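Local coordinates for Glyco_hydro_cc domain-containing protein (Cryptococcus neoformans, PDB 6UBC) that binds oligosaccharides, probably of the beta-1,3-glucan kind, through a domain of glycoside hydrolase family 128, at residues A238-W243 against T264-I269; S207-L212 against Y222-A227; A317-T322 against D356-T361. One frame throughout, in Å; residues are numbered along the deposited sequence.

How the interactions relate
Interactions 1 and 2 belong to the same sheet and touch: strands 221-223 and 237-241 are neighbours, Val239 N probably bonds to Tyr222 O, and Asn240 ND2 probably bonds to Ala227 O. Both are buried parallel strand pairings, but interaction 1 adds ordered waters, whereas interaction 2 brings two carboxylates together at its loop end. Interaction 3 lies apart, its centre about 25 Å from that of interaction 1 and about 27 Å from that of interaction 2. Only partly buried, it packs tyrosines of helix 348-362 against a short helical segment, with water as the polar link.

Interaction 1 of 3, residues A238-W243 against T264-I269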
loop_
_atom_site.group_PDB
_atom_site.type_symbol
_atom_site.label_atom_id
_atom_site.label_comp_id
_atom_site.label_asym_id
_atom_site.label_seq_id
_atom_site.Cartn_x
_atom_site.Cartn_y
_atom_site.Cartn_z
ATOM N N ALA A 238 7.495 11.275 0.019
ATOM C CA ALA A 238 7.092 10.630 1.287
ATOM C C ALA A 238 5.585 10.550 1.343
ATOM O O ALA A 238 4.907 11.587 1.142
ATOM C CB ALA A 238 7.593 11.417 2.467
ATOM N N VAL A 239 5.053 9.381 1.700
ATOM C CA VAL A 239 3.599 9.201 1.866
ATOM C C VAL A 239 3.346 8.963 3.344
ATOM O O VAL A 239 4.005 8.113 3.963
ATOM C CB VAL A 239 3.156 8.010 1.013
ATOM C CG1 VAL A 239 1.733 7.600 1.308
ATOM C CG2 VAL A 239 3.379 8.296 -0.462
ATOM N N ASN A 240 2.413 9.705 3.924
ATOM C CA ASN A 240 2.064 9.593 5.354
ATOM C C ASN A 240 1.050 8.459 5.520
ATOM O O ASN A 240 0.370 8.034 4.548
ATOM C CB ASN A 240 1.521 10.909 5.921
ATOM C CG ASN A 240 2.499 12.057 5.828
ATOM O OD1 ASN A 240 2.597 12.675 4.778
ATOM N ND2 ASN A 240 3.258 12.338 6.888
ATOM N N MET A 241 0.923 7.963 6.731
ATOM C CA MET A 241 0.003 6.833 6.980
ATOM C C MET A 241 -0.513 6.843 8.406
ATOM O O MET A 241 0.226 7.263 9.309
ATOM C CB MET A 241 0.724 5.505 6.747
ATOM C CG MET A 241 -0.104 4.304 7.051
ATOM S SD MET A 241 0.523 2.847 6.171
ATOM C CE MET A 241 -0.613 1.603 6.814
ATOM N N LEU A 242 -1.787 6.475 8.558
ATOM C CA LEU A 242 -2.354 6.110 9.886
ATOM C C LEU A 242 -2.597 4.611 9.905
ATOM O O LEU A 242 -3.574 4.136 9.282
ATOM C CB LEU A 242 -3.616 6.923 10.200
ATOM C CG LEU A 242 -4.217 6.615 11.562
ATOM C CD1 LEU A 242 -3.179 6.745 12.674
ATOM C CD2 LEU A 242 -5.440 7.465 11.852
ATOM N N TRP A 243 -1.735 3.880 10.612
ATOM C CA TRP A 243 -1.741 2.401 10.580
ATOM C C TRP A 243 -3.012 1.841 11.231
ATOM O O TRP A 243 -3.669 0.908 10.660
ATOM C CB TRP A 243 -0.481 1.897 11.294
ATOM C CG TRP A 243 -0.247 0.422 11.279
ATOM C CD1 TRP A 243 0.480 -0.308 10.401
ATOM C CD2 TRP A 243 -0.796 -0.528 12.217
ATOM N NE1 TRP A 243 0.484 -1.634 10.753
ATOM C CE2 TRP A 243 -0.300 -1.800 11.856
ATOM C CE3 TRP A 243 -1.599 -0.408 13.348
ATOM C CZ2 TRP A 243 -0.580 -2.942 12.585
ATOM C CZ3 TRP A 243 -1.872 -1.552 14.079
ATOM C CH2 TRP A 243 -1.385 -2.793 13.677
ATOM N N THR A 264 1.756 19.833 9.327
ATOM C CA THR A 264 2.029 20.149 7.918
ATOM C C THR A 264 1.262 19.146 7.037
ATOM O O THR A 264 1.285 17.936 7.309
ATOM C CB THR A 264 3.557 20.225 7.815
ATOM O OG1 THR A 264 3.743 21.023 6.662
ATOM C CG2 THR A 264 4.243 18.883 7.686
ATOM N N ALA A 265 0.530 19.630 6.057
ATOM C CA ALA A 265 -0.435 18.817 5.314
ATOM C C ALA A 265 0.312 17.764 4.485
ATOM O O ALA A 265 1.118 18.068 3.605
ATOM C CB ALA A 265 -1.301 19.695 4.473
ATOM N N PRO A 266 0.041 16.464 4.687
ATOM C CA PRO A 266 0.584 15.458 3.777
ATOM C C PRO A 266 0.196 15.701 2.311
ATOM O O PRO A 266 -0.902 16.242 2.063
ATOM C CB PRO A 266 -0.154 14.208 4.278
ATOM C CG PRO A 266 -0.327 14.452 5.704
ATOM C CD PRO A 266 -0.777 15.904 5.758
ATOM N N GLN A 267 1.042 15.321 1.363
ATOM C CA GLN A 267 0.595 15.132 -0.050
ATOM C C GLN A 267 -0.317 13.907 -0.178
ATOM O O GLN A 267 -1.338 14.026 -0.843
ATOM C CB GLN A 267 1.744 14.992 -1.031
ATOM C CG GLN A 267 2.446 16.317 -1.391
ATOM C CD GLN A 267 3.305 16.079 -2.613
ATOM O OE1 GLN A 267 2.959 16.492 -3.714
ATOM N NE2 GLN A 267 4.336 15.250 -2.460
ATOM N N TYR A 268 -0.020 12.815 0.532
ATOM C CA TYR A 268 -0.744 11.521 0.457
ATOM C C TYR A 268 -0.915 10.931 1.859
ATOM O O TYR A 268 0.041 10.941 2.660
ATOM C CB TYR A 268 0.082 10.503 -0.346
ATOM C CG TYR A 268 0.512 10.987 -1.705
ATOM C CD1 TYR A 268 -0.329 10.880 -2.805
ATOM C CD2 TYR A 268 1.685 11.700 -1.870
ATOM C CE1 TYR A 268 0.036 11.389 -4.051
ATOM C CE2 TYR A 268 2.069 12.183 -3.113
ATOM C CZ TYR A 268 1.234 12.047 -4.206
ATOM O OH TYR A 268 1.626 12.584 -5.421
ATOM N N ILE A 269 -2.086 10.338 2.122
ATOM C CA ILE A 269 -2.326 9.617 3.398
ATOM C C ILE A 269 -2.844 8.236 3.066
ATOM O O ILE A 269 -3.919 8.162 2.407
ATOM C CB ILE A 269 -3.317 10.351 4.262
ATOM C CG1 ILE A 269 -2.827 11.744 4.652
ATOM C CG2 ILE A 269 -3.570 9.514 5.491
ATOM C CD1 ILE A 269 -3.938 12.659 5.108
HETATM O O HOH W 1 2.598 12.747 2.034
HETATM O O HOH W 2 5.250 14.086 0.005
#
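Asn240 and Ile269 pair as a parallel beta bridge, joining the two strands of the beta-alpha-beta unit made by strand 237-241, helix 250-260 and strand 268-270, a repeating element of the (beta/alpha)8 barrel of this glycosidase family. Within the two segments the backbone bond runs from Asn240 N to Tyr268 O (3.0 Å), with a somewhat bent N-H...O angle of 144°. Ile269 CA makes a CA-H...O contact with Asn240 O at 3.3 Å, and the ladder continues through backbone bonds of Asn240 and Leu242 with Ile270.

Apolar packing lies beside the bridge. Val239 CG1, anti to the backbone N (chi1 170°), rests 3.7 Å from Tyr268 CB, while CG2 comes obliquely toward the start of the ring. The far end of that ring is fixed by a bond from Tyr268 OH to Ser196 O. Asn240 lays its amide across Pro266 at about a right angle, with OD1 3.2 Å from Pro266 CB; its ND2 bonds to Ala227 O, which sets the turn of the amide.

Water-mediated links complete the join. One water runs from Ala238 O to Gln267 NE2, accepting from the latter at 2.9 Å. A second accepts from Tyr268 N at 3.0 Å and stands 2.7 Å from each of two candidate acceptors, Ala238 O and Asn240 OD1.

Interaction 2 of 3, residues S207-L212 against Y222-A227; sequences SGDDPL and YYDWNA
Tyr223 O is gripped twice by the strand beside it: Gly208 N donates a hydrogen bond of 2.7 Å, and the CA-H of Ser207 approaches the same oxygen at 3.2 Å. The pairing is parallel, Ser207 opposite Tyr223, and joins strands 204-207 and 221-223 of the barrel sheet where both run out into loops. Gly208 has a positive phi of 102°, a conformation that by itself calls for glycine, and from there the chain enters a type I turn closed by Leu212 N and Asp209 O.

Ser207 sits in the corner formed by two rings. Its CB meets Tyr223 CE1 obliquely at 3.6 Å, and OG, held by Tyr411 O, comes equally close to Trp225 CH2. The indole NE1 is bonded to Glu370. At the end of the turn both Leu212 methyls lie over one face of Tyr222, Leu212 CD2 3.4 Å from Tyr222 CB and Leu212 CD1 farther out, in a CH-pi contact.

Asp224 CG, between its backbone N and carbonyl carbon (chi1 70°), carries the carboxylate toward Asp209 and Asn226 N, which donates to OD1 in an Asx turn. Ser230 N donates to Asp224 OD2 and Gly231 N to Asp209 OD1. The two OD2 atoms of Asp209 and Asp224 stand 2.4 Å apart, a doubtful distance as it stands, but consistent with one acid, not identified, donating a proton to the other.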
loop_
_atom_site.group_PDB
_atom_site.type_symbol
_atom_site.label_atom_id
_atom_site.label_comp_id
_atom_site.label_asym_id
_atom_site.label_seq_id
_atom_site.Cartn_x
_atom_site.Cartn_y
_atom_site.Cartn_z
ATOM N N SER A 207 7.668 -0.040 0.201
ATOM C CA SER A 207 7.289 -0.052 1.620
ATOM C C SER A 207 8.554 -0.314 2.434
ATOM O O SER A 207 9.327 -1.184 2.018
ATOM C CB SER A 207 6.217 -1.102 1.858
ATOM O OG SER A 207 6.703 -2.423 1.614
ATOM N N GLY A 208 8.788 0.490 3.476
ATOM C CA GLY A 208 9.941 0.338 4.369
ATOM C C GLY A 208 11.007 1.368 4.023
ATOM O O GLY A 208 10.961 1.973 2.895
ATOM N N ASP A 209 11.933 1.584 4.941
ATOM C CA ASP A 209 13.014 2.594 4.761
ATOM C C ASP A 209 14.316 1.991 4.260
ATOM O O ASP A 209 14.981 2.640 3.447
ATOM C CB ASP A 209 13.256 3.273 6.110
ATOM C CG ASP A 209 12.032 4.068 6.559
ATOM O OD1 ASP A 209 11.577 5.008 5.827
ATOM O OD2 ASP A 209 11.540 3.787 7.676
ATOM N N ASP A 210 14.621 0.766 4.633
ATOM C CA ASP A 210 15.912 0.149 4.248
ATOM C C ASP A 210 16.059 0.125 2.737
ATOM O O ASP A 210 17.166 0.306 2.239
ATOM C CB ASP A 210 16.040 -1.240 4.848
ATOM C CG ASP A 210 16.314 -1.210 6.339
ATOM O OD1 ASP A 210 16.524 -0.114 6.888
ATOM O OD2 ASP A 210 16.351 -2.302 6.925
ATOM N N PRO A 211 14.992 -0.126 1.944
ATOM C CA PRO A 211 15.166 -0.166 0.491
ATOM C C PRO A 211 15.470 1.165 -0.203
ATOM O O PRO A 211 15.985 1.134 -1.345
ATOM C CB PRO A 211 13.837 -0.742 -0.043
ATOM C CG PRO A 211 13.265 -1.505 1.150
ATOM C CD PRO A 211 13.678 -0.660 2.356
ATOM N N LEU A 212 15.217 2.300 0.456
ATOM C CA LEU A 212 15.187 3.586 -0.281
ATOM C C LEU A 212 16.542 3.886 -0.917
ATOM O O LEU A 212 16.578 4.327 -2.073
ATOM C CB LEU A 212 14.795 4.761 0.631
ATOM C CG LEU A 212 13.365 4.739 1.158
ATOM C CD1 LEU A 212 13.168 5.917 2.082
ATOM C CD2 LEU A 212 12.360 4.720 0.028
ATOM N N TYR A 222 7.252 6.540 -1.417
ATOM C CA TYR A 222 7.623 5.562 -0.395
ATOM C C TYR A 222 6.868 5.821 0.889
ATOM O O TYR A 222 6.420 6.922 1.184
ATOM C CB TYR A 222 9.125 5.650 -0.149
ATOM C CG TYR A 222 9.633 7.032 0.201
ATOM C CD1 TYR A 222 10.082 7.924 -0.764
ATOM C CD2 TYR A 222 9.730 7.414 1.515
ATOM C CE1 TYR A 222 10.550 9.176 -0.404
ATOM C CE2 TYR A 222 10.183 8.652 1.904
ATOM C CZ TYR A 222 10.599 9.558 0.931
ATOM O OH TYR A 222 11.076 10.793 1.294
ATOM N N TYR A 223 6.774 4.766 1.681
ATOM C CA TYR A 223 6.170 4.842 3.033
ATOM C C TYR A 223 6.732 3.697 3.853
ATOM O O TYR A 223 7.236 2.690 3.240
ATOM C CB TYR A 223 4.655 4.773 2.931
ATOM C CG TYR A 223 4.063 3.385 2.753
ATOM C CD1 TYR A 223 4.204 2.660 1.566
ATOM C CD2 TYR A 223 3.289 2.816 3.744
ATOM C CE1 TYR A 223 3.648 1.400 1.414
ATOM C CE2 TYR A 223 2.661 1.595 3.570
ATOM C CZ TYR A 223 2.867 0.859 2.414
ATOM O OH TYR A 223 2.274 -0.376 2.229
ATOM N N ASP A 224 6.558 3.795 5.169
ATOM C CA ASP A 224 7.196 2.837 6.108
ATOM C C ASP A 224 6.240 2.468 7.254
ATOM O O ASP A 224 6.738 2.053 8.318
ATOM C CB ASP A 224 8.540 3.369 6.590
ATOM C CG ASP A 224 8.404 4.556 7.532
ATOM O OD1 ASP A 224 7.284 5.045 7.724
ATOM O OD2 ASP A 224 9.439 4.968 8.069
ATOM N N TRP A 225 4.953 2.707 7.047
ATOM C CA TRP A 225 3.840 2.400 7.979
ATOM C C TRP A 225 3.804 3.387 9.142
ATOM O O TRP A 225 2.815 3.345 9.873
ATOM C CB TRP A 225 3.883 0.962 8.479
ATOM C CG TRP A 225 3.759 -0.051 7.383
ATOM C CD1 TRP A 225 2.628 -0.384 6.735
ATOM C CD2 TRP A 225 4.810 -0.823 6.775
ATOM N NE1 TRP A 225 2.857 -1.345 5.789
ATOM C CE2 TRP A 225 4.194 -1.619 5.776
ATOM C CE3 TRP A 225 6.179 -0.949 6.995
ATOM C CZ2 TRP A 225 4.903 -2.496 4.990
ATOM C CZ3 TRP A 225 6.894 -1.851 6.223
ATOM C CH2 TRP A 225 6.261 -2.598 5.218
ATOM N N ASN A 226 4.791 4.273 9.267
ATOM C CA ASN A 226 4.766 5.323 10.328
ATOM C C ASN A 226 3.926 6.530 9.862
ATOM O O ASN A 226 3.631 6.705 8.618
ATOM C CB ASN A 226 6.187 5.740 10.714
ATOM C CG ASN A 226 6.968 4.594 11.301
ATOM O OD1 ASN A 226 6.401 3.837 12.096
ATOM N ND2 ASN A 226 8.222 4.424 10.879
ATOM N N ALA A 227 3.618 7.429 10.796
ATOM C CA ALA A 227 2.859 8.656 10.481
ATOM C C ALA A 227 3.577 9.429 9.376
ATOM O O ALA A 227 2.890 9.895 8.398
ATOM C CB ALA A 227 2.640 9.486 11.761
#

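Interaction 3 of 3, residues A317-T322 against D356-T361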
loop_
_atom_site.group_PDB
_atom_site.type_symbol
_atom_site.label_atom_id
_atom_site.label_comp_id
_atom_site.label_asym_id
_atom_site.label_seq_id
_atom_site.Cartn_x
_atom_site.Cartn_y
_atom_site.Cartn_z
ATOM N N ALA A 317 -9.918 -9.978 -2.802
ATOM C CA ALA A 317 -11.199 -9.904 -3.528
ATOM C C ALA A 317 -12.279 -10.631 -2.730
ATOM O O ALA A 317 -13.474 -10.378 -2.991
ATOM C CB ALA A 317 -10.987 -10.454 -4.920
ATOM N N ALA A 318 -11.908 -11.411 -1.722
ATOM C CA ALA A 318 -12.911 -12.039 -0.841
ATOM C C ALA A 318 -13.618 -11.013 0.076
ATOM O O ALA A 318 -14.522 -11.360 0.851
ATOM C CB ALA A 318 -12.252 -13.153 -0.047
ATOM N N GLU A 319 -13.181 -9.767 0.021
ATOM C CA GLU A 319 -13.927 -8.624 0.605
ATOM C C GLU A 319 -15.367 -8.632 0.073
ATOM O O GLU A 319 -16.249 -8.125 0.760
ATOM C CB GLU A 319 -13.207 -7.340 0.218
ATOM C CG GLU A 319 -14.122 -6.111 0.161
ATOM C CD GLU A 319 -14.756 -5.668 1.481
ATOM O OE1 GLU A 319 -14.141 -5.936 2.566
ATOM O OE2 GLU A 319 -15.844 -4.991 1.412
ATOM N N GLU A 320 -15.620 -9.213 -1.097
ATOM C CA GLU A 320 -16.995 -9.423 -1.612
ATOM C C GLU A 320 -17.877 -10.095 -0.542
ATOM O O GLU A 320 -19.040 -9.751 -0.452
ATOM C CB GLU A 320 -17.018 -10.332 -2.827
ATOM C CG GLU A 320 -18.412 -10.520 -3.398
ATOM C CD GLU A 320 -18.480 -11.142 -4.791
ATOM O OE1 GLU A 320 -17.431 -11.337 -5.404
ATOM O OE2 GLU A 320 -19.605 -11.553 -5.208
ATOM N N TYR A 321 -17.304 -11.032 0.208
ATOM C CA TYR A 321 -18.022 -11.830 1.214
ATOM C C TYR A 321 -17.816 -11.249 2.612
ATOM O O TYR A 321 -18.785 -11.309 3.396
ATOM C CB TYR A 321 -17.645 -13.305 1.064
ATOM C CG TYR A 321 -17.872 -13.804 -0.340
ATOM C CD1 TYR A 321 -19.148 -14.108 -0.750
ATOM C CD2 TYR A 321 -16.830 -13.971 -1.247
ATOM C CE1 TYR A 321 -19.406 -14.528 -2.051
ATOM C CE2 TYR A 321 -17.081 -14.341 -2.561
ATOM C CZ TYR A 321 -18.376 -14.625 -2.953
ATOM O OH TYR A 321 -18.664 -15.046 -4.219
ATOM N N THR A 322 -16.635 -10.767 2.983
ATOM C CA THR A 322 -16.408 -10.263 4.382
ATOM C C THR A 322 -17.092 -8.902 4.570
ATOM O O THR A 322 -17.528 -8.631 5.688
ATOM C CB THR A 322 -14.933 -10.082 4.720
ATOM O OG1 THR A 322 -14.452 -9.234 3.692
ATOM C CG2 THR A 322 -14.198 -11.381 4.734
ATOM N N ASP A 356 -9.755 -6.151 -10.707
ATOM C CA ASP A 356 -11.145 -6.161 -11.234
ATOM C C ASP A 356 -12.143 -5.927 -10.108
ATOM O O ASP A 356 -13.091 -5.113 -10.272
ATOM C CB ASP A 356 -11.468 -7.452 -11.966
ATOM C CG ASP A 356 -10.770 -7.658 -13.290
ATOM O OD1 ASP A 356 -10.151 -6.743 -13.809
ATOM O OD2 ASP A 356 -10.850 -8.753 -13.766
ATOM N N TYR A 357 -12.051 -6.669 -8.996
ATOM C CA TYR A 357 -13.055 -6.564 -7.932
ATOM C C TYR A 357 -13.127 -5.106 -7.463
ATOM O O TYR A 357 -14.255 -4.501 -7.341
ATOM C CB TYR A 357 -12.797 -7.543 -6.783
ATOM C CG TYR A 357 -13.740 -7.255 -5.653
ATOM C CD1 TYR A 357 -15.071 -7.613 -5.707
ATOM C CD2 TYR A 357 -13.353 -6.434 -4.608
ATOM C CE1 TYR A 357 -15.967 -7.243 -4.725
ATOM C CE2 TYR A 357 -14.248 -6.038 -3.635
ATOM C CZ TYR A 357 -15.570 -6.453 -3.684
ATOM O OH TYR A 357 -16.456 -6.029 -2.738
ATOM N N TYR A 358 -11.972 -4.515 -7.151
ATOM C CA TYR A 358 -11.929 -3.187 -6.519
ATOM C C TYR A 358 -12.299 -2.088 -7.514
ATOM O O TYR A 358 -12.949 -1.098 -7.047
ATOM C CB TYR A 358 -10.610 -2.956 -5.781
ATOM C CG TYR A 358 -10.598 -3.734 -4.487
ATOM C CD1 TYR A 358 -11.320 -3.295 -3.385
ATOM C CD2 TYR A 358 -9.966 -4.952 -4.384
ATOM C CE1 TYR A 358 -11.334 -3.989 -2.188
ATOM C CE2 TYR A 358 -9.938 -5.666 -3.191
ATOM C CZ TYR A 358 -10.626 -5.185 -2.085
ATOM O OH TYR A 358 -10.655 -5.880 -0.907
ATOM N N TYR A 359 -11.891 -2.222 -8.775
ATOM C CA TYR A 359 -12.254 -1.241 -9.821
ATOM C C TYR A 359 -13.756 -1.349 -10.163
ATOM O O TYR A 359 -14.485 -0.329 -10.133
ATOM C CB TYR A 359 -11.368 -1.334 -11.062
ATOM C CG TYR A 359 -11.484 -0.048 -11.832
ATOM C CD1 TYR A 359 -10.800 1.090 -11.378
ATOM C CD2 TYR A 359 -12.377 0.093 -12.876
ATOM C CE1 TYR A 359 -10.903 2.298 -12.048
ATOM C CE2 TYR A 359 -12.538 1.307 -13.525
ATOM C CZ TYR A 359 -11.800 2.398 -13.105
ATOM O OH TYR A 359 -11.876 3.586 -13.769
ATOM N N ASN A 360 -14.269 -2.564 -10.339
ATOM C CA ASN A 360 -15.709 -2.748 -10.659
ATOM C C ASN A 360 -16.565 -2.243 -9.510
ATOM O O ASN A 360 -17.594 -1.644 -9.758
ATOM C CB ASN A 360 -16.018 -4.207 -10.990
ATOM C CG ASN A 360 -15.385 -4.605 -12.294
ATOM O OD1 ASN A 360 -14.979 -3.747 -13.059
ATOM N ND2 ASN A 360 -15.285 -5.889 -12.560
ATOM N N THR A 361 -16.155 -2.413 -8.260
ATOM C CA THR A 361 -16.968 -2.015 -7.094
ATOM C C THR A 361 -16.954 -0.505 -6.873
ATOM O O THR A 361 -18.065 0.041 -6.601
ATOM C CB THR A 361 -16.616 -2.838 -5.843
ATOM O OG1 THR A 361 -16.706 -4.237 -6.110
ATOM C CG2 THR A 361 -17.508 -2.588 -4.663
HETATM O O HOH W 3 -16.056 -3.737 -0.935
#
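The Tyr357 ring is sandwiched between two oxygens: Ala317 O stands 4.0 Å above the plane over the centre of one face, and Thr361 OG1 lies nearer the rim of the opposite face. At its edge, in plane, is Tyr358 CD2. The adjoining Tyr358 ring in its turn receives Tyr357 CD2 over the centre of one face, 3.6 Å above the plane, so the two aromatic side chains brace each other as they leave helix 348-362. Thr361 is held where it is by donating from OG1 to Tyr357 O.

Tyr357 CG points away from its own amide nitrogen (chi1 172°), and the side chain reaches across to the start of the short helix. Its CB meets Ala317 CB at 3.9 Å, its CE1 touches Glu320 CB at 3.8 Å, and its hydroxyl comes to rest beside the backbone of Glu320. Tyr358 OH presses on Glu319 CB at 3.1 Å and is bonded to Gln316 O.

Polar contact between the segments goes through a water, which donates to Glu319 OE2 at 2.7 Å and also hydrogen-bonds Tyr357 OH at 2.9 Å. A bend at chi2 (65°) turns the glutamate carboxylate so that the water can bridge OE2 and the hydroxyl, while Glu319 CG packs against the latter. The same carboxylate takes bonds from Leu325 N and Ser326 N, binding it to the first turn of helix 324-331. The contact thus fastens helix 319-322 and the 3-10 turn ahead of it onto helix 348-362, while Tyr358 reaches inward to Thr339 and Leu341 of strand 339-345.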